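Local coordinates for protein group II chitinase (PDB 6JAX) that probably binds chitin and hydrolyses its internal glycosidic links through this family 18 glycosyl hydrolase domain, one part of a much longer protein, at residues A[13-18]-A[57-62]. Residues are numbered along the deposited sequence; the frame is centred on the assembly and turned at random.
Sequences YTNWSW and TWSDYD. With GCS (2-amino-2-deoxy-beta-D-glucopyranose), chain C.
At the carboxyl end of the first strand of the family 18 TIM barrel, where such barrels carry their substrate cleft, N15 and W18 of the turn after strand 8-14 meet W58, S59 and D60 of the short helix 57-62. The amide of N15 donates through ND2 to OD1 of D60, 2.9 Å away and almost straight at 174°. Amide and carboxylate are nearly coplanar, an in-plane N-H meeting the syn lone pair, which pairs two polar groups in a buried place. Y41 OH also bonds OD1, while the backbone N of D56 donates to OD2; these partners fix the carboxylate's rotation, and it in turn orients the amide. W18 swings its CG anti to the backbone N (chi1 -165°), which carries the indole across to the helix. The small side chain of S59 admits it closely, CB lying 3.8 Å from CE3 of W18. Beyond, the indoles of W18 and W58 are strongly offset and share little face, their planes 29° from parallel; CD1 of W58 comes to 3.5 Å from CZ3 at the edge of the W18 ring. F65 also meets the W18 ring. In the same turn W16 offers one ring face to the glucosamine sugar, with T14 CB against the opposite face; an aromatic plate suits the apolar side of a sugar, whose C5 lies 3.4 Å from CD2 of W16.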
loop_
_atom_site.group_PDB
_atom_site.type_symbol
_atom_site.label_atom_id
_atom_site.label_comp_id
_atom_site.label_asym_id
_atom_site.label_seq_id
_atom_site.Cartn_x
_atom_site.Cartn_y
_atom_site.Cartn_z
ATOM N N TYR A 13 8.647 -1.058 1.748
ATOM C CA TYR A 13 9.481 -2.051 2.412
ATOM C C TYR A 13 8.826 -2.362 3.759
ATOM O O TYR A 13 8.256 -1.474 4.387
ATOM C CB TYR A 13 10.907 -1.494 2.604
ATOM C CG TYR A 13 11.734 -2.344 3.533
ATOM C CD1 TYR A 13 12.442 -3.432 3.047
ATOM C CD2 TYR A 13 11.770 -2.079 4.905
ATOM C CE1 TYR A 13 13.185 -4.249 3.916
ATOM C CE2 TYR A 13 12.489 -2.891 5.767
ATOM C CZ TYR A 13 13.179 -3.968 5.276
ATOM O OH TYR A 13 13.890 -4.758 6.159
ATOM N N THR A 14 8.886 -3.628 4.204
ATOM C CA THR A 14 8.331 -3.972 5.518
ATOM C C THR A 14 9.397 -4.645 6.380
ATOM O O THR A 14 10.038 -5.609 5.945
ATOM C CB THR A 14 7.075 -4.865 5.403
ATOM O OG1 THR A 14 7.406 -6.160 4.863
ATOM C CG2 THR A 14 6.047 -4.211 4.494
ATOM N N ASN A 15 9.620 -4.116 7.592
ATOM C CA ASN A 15 10.658 -4.720 8.424
ATOM C C ASN A 15 10.272 -6.122 8.891
ATOM O O ASN A 15 11.163 -6.964 9.092
ATOM C CB ASN A 15 11.043 -3.807 9.610
ATOM C CG ASN A 15 9.903 -3.539 10.587
ATOM O OD1 ASN A 15 8.772 -3.988 10.399
ATOM N ND2 ASN A 15 10.205 -2.762 11.643
ATOM N N TRP A 16 8.974 -6.427 9.011
ATOM C CA TRP A 16 8.616 -7.728 9.566
ATOM C C TRP A 16 8.769 -8.869 8.563
ATOM O O TRP A 16 8.671 -10.034 8.964
ATOM C CB TRP A 16 7.182 -7.705 10.144
ATOM C CG TRP A 16 6.078 -7.514 9.163
ATOM C CD1 TRP A 16 5.363 -8.498 8.512
ATOM C CD2 TRP A 16 5.517 -6.264 8.736
ATOM N NE1 TRP A 16 4.411 -7.927 7.697
ATOM C CE2 TRP A 16 4.490 -6.559 7.808
ATOM C CE3 TRP A 16 5.804 -4.922 9.026
ATOM C CZ2 TRP A 16 3.734 -5.558 7.181
ATOM C CZ3 TRP A 16 5.047 -3.930 8.405
ATOM C CH2 TRP A 16 4.023 -4.256 7.496
ATOM N N SER A 17 9.024 -8.574 7.287
ATOM C CA SER A 17 9.268 -9.624 6.304
ATOM C C SER A 17 10.573 -10.369 6.569
ATOM O O SER A 17 10.812 -11.418 5.964
ATOM C CB SER A 17 9.259 -9.022 4.888
ATOM O OG SER A 17 10.243 -8.016 4.721
ATOM N N TRP A 18 11.405 -9.851 7.475
ATOM C CA TRP A 18 12.609 -10.551 7.911
ATOM C C TRP A 18 12.267 -11.857 8.613
ATOM O O TRP A 18 13.006 -12.846 8.501
ATOM C CB TRP A 18 13.382 -9.639 8.861
ATOM C CG TRP A 18 14.784 -10.022 9.146
ATOM C CD1 TRP A 18 15.666 -10.625 8.300
ATOM C CD2 TRP A 18 15.491 -9.768 10.357
ATOM N NE1 TRP A 18 16.885 -10.780 8.922
ATOM C CE2 TRP A 18 16.803 -10.258 10.186
ATOM C CE3 TRP A 18 15.148 -9.164 11.572
ATOM C CZ2 TRP A 18 17.767 -10.176 11.190
ATOM C CZ3 TRP A 18 16.110 -9.081 12.568
ATOM C CH2 TRP A 18 17.401 -9.589 12.371
ATOM N N THR A 57 12.928 -2.720 17.725
ATOM C CA THR A 57 14.295 -2.261 17.961
ATOM C C THR A 57 15.325 -3.288 17.511
ATOM O O THR A 57 16.405 -2.908 17.046
ATOM C CB THR A 57 14.518 -1.911 19.429
ATOM O OG1 THR A 57 14.171 -3.034 20.241
ATOM C CG2 THR A 57 13.641 -0.721 19.808
ATOM N N TRP A 58 15.014 -4.582 17.625
ATOM C CA TRP A 58 15.979 -5.606 17.218
ATOM C C TRP A 58 16.365 -5.459 15.746
ATOM O O TRP A 58 17.546 -5.521 15.399
ATOM C CB TRP A 58 15.416 -7.005 17.487
ATOM C CG TRP A 58 16.285 -8.168 17.017
ATOM C CD1 TRP A 58 15.942 -9.124 16.094
ATOM C CD2 TRP A 58 17.603 -8.509 17.473
ATOM N NE1 TRP A 58 16.967 -10.033 15.947
ATOM C CE2 TRP A 58 18.000 -9.675 16.775
ATOM C CE3 TRP A 58 18.493 -7.936 18.385
ATOM C CZ2 TRP A 58 19.246 -10.280 16.970
ATOM C CZ3 TRP A 58 19.737 -8.534 18.570
ATOM C CH2 TRP A 58 20.099 -9.692 17.867
ATOM N N SER A 59 15.384 -5.272 14.863
ATOM C CA SER A 59 15.743 -5.107 13.456
ATOM C C SER A 59 16.147 -3.665 13.156
ATOM O O SER A 59 17.249 -3.410 12.656
ATOM C CB SER A 59 14.590 -5.545 12.551
ATOM O OG SER A 59 13.429 -4.765 12.805
ATOM N N ASP A 60 15.260 -2.719 13.474
ATOM C CA ASP A 60 15.434 -1.324 13.073
ATOM C C ASP A 60 16.750 -0.751 13.573
ATOM O O ASP A 60 17.419 0.001 12.855
ATOM C CB ASP A 60 14.278 -0.466 13.615
ATOM C CG ASP A 60 12.919 -0.951 13.171
ATOM O OD1 ASP A 60 12.840 -1.667 12.155
ATOM O OD2 ASP A 60 11.929 -0.604 13.845
ATOM N N TYR A 61 17.097 -1.032 14.833
ATOM C CA TYR A 61 18.267 -0.462 15.488
ATOM C C TYR A 61 19.399 -1.475 15.609
ATOM O O TYR A 61 20.490 -1.268 15.068
ATOM C CB TYR A 61 17.893 0.053 16.889
ATOM C CG TYR A 61 16.967 1.256 16.933
ATOM C CD1 TYR A 61 16.902 2.148 15.870
ATOM C CD2 TYR A 61 16.178 1.508 18.053
ATOM C CE1 TYR A 61 16.068 3.261 15.918
ATOM C CE2 TYR A 61 15.335 2.626 18.109
ATOM C CZ TYR A 61 15.292 3.491 17.033
ATOM O OH TYR A 61 14.467 4.597 17.073
ATOM N N ASP A 62 19.166 -2.580 16.332
ATOM C CA ASP A 62 20.273 -3.467 16.690
ATOM C C ASP A 62 20.908 -4.110 15.466
ATOM O O ASP A 62 22.120 -4.359 15.444
ATOM C CB ASP A 62 19.798 -4.547 17.665
ATOM C CG ASP A 62 19.303 -3.965 18.976
ATOM O OD1 ASP A 62 19.656 -2.804 19.280
ATOM O OD2 ASP A 62 18.557 -4.661 19.697
HETATM C C1 GCS C . 4.514 -7.915 12.842
HETATM C C2 GCS C . 3.215 -8.694 12.657
HETATM C C3 GCS C . 2.631 -8.428 11.322
HETATM C C4 GCS C . 2.181 -7.007 11.233
HETATM C C5 GCS C . 3.419 -6.127 11.457
HETATM C C6 GCS C . 3.027 -4.677 11.453
HETATM N N2 GCS C . 3.366 -10.173 12.799
HETATM O O3 GCS C . 1.511 -9.329 11.087
HETATM O O4 GCS C . 1.601 -6.791 9.927
HETATM O O5 GCS C . 4.158 -6.436 12.708
HETATM O O6 GCS C . 2.211 -4.421 12.563
#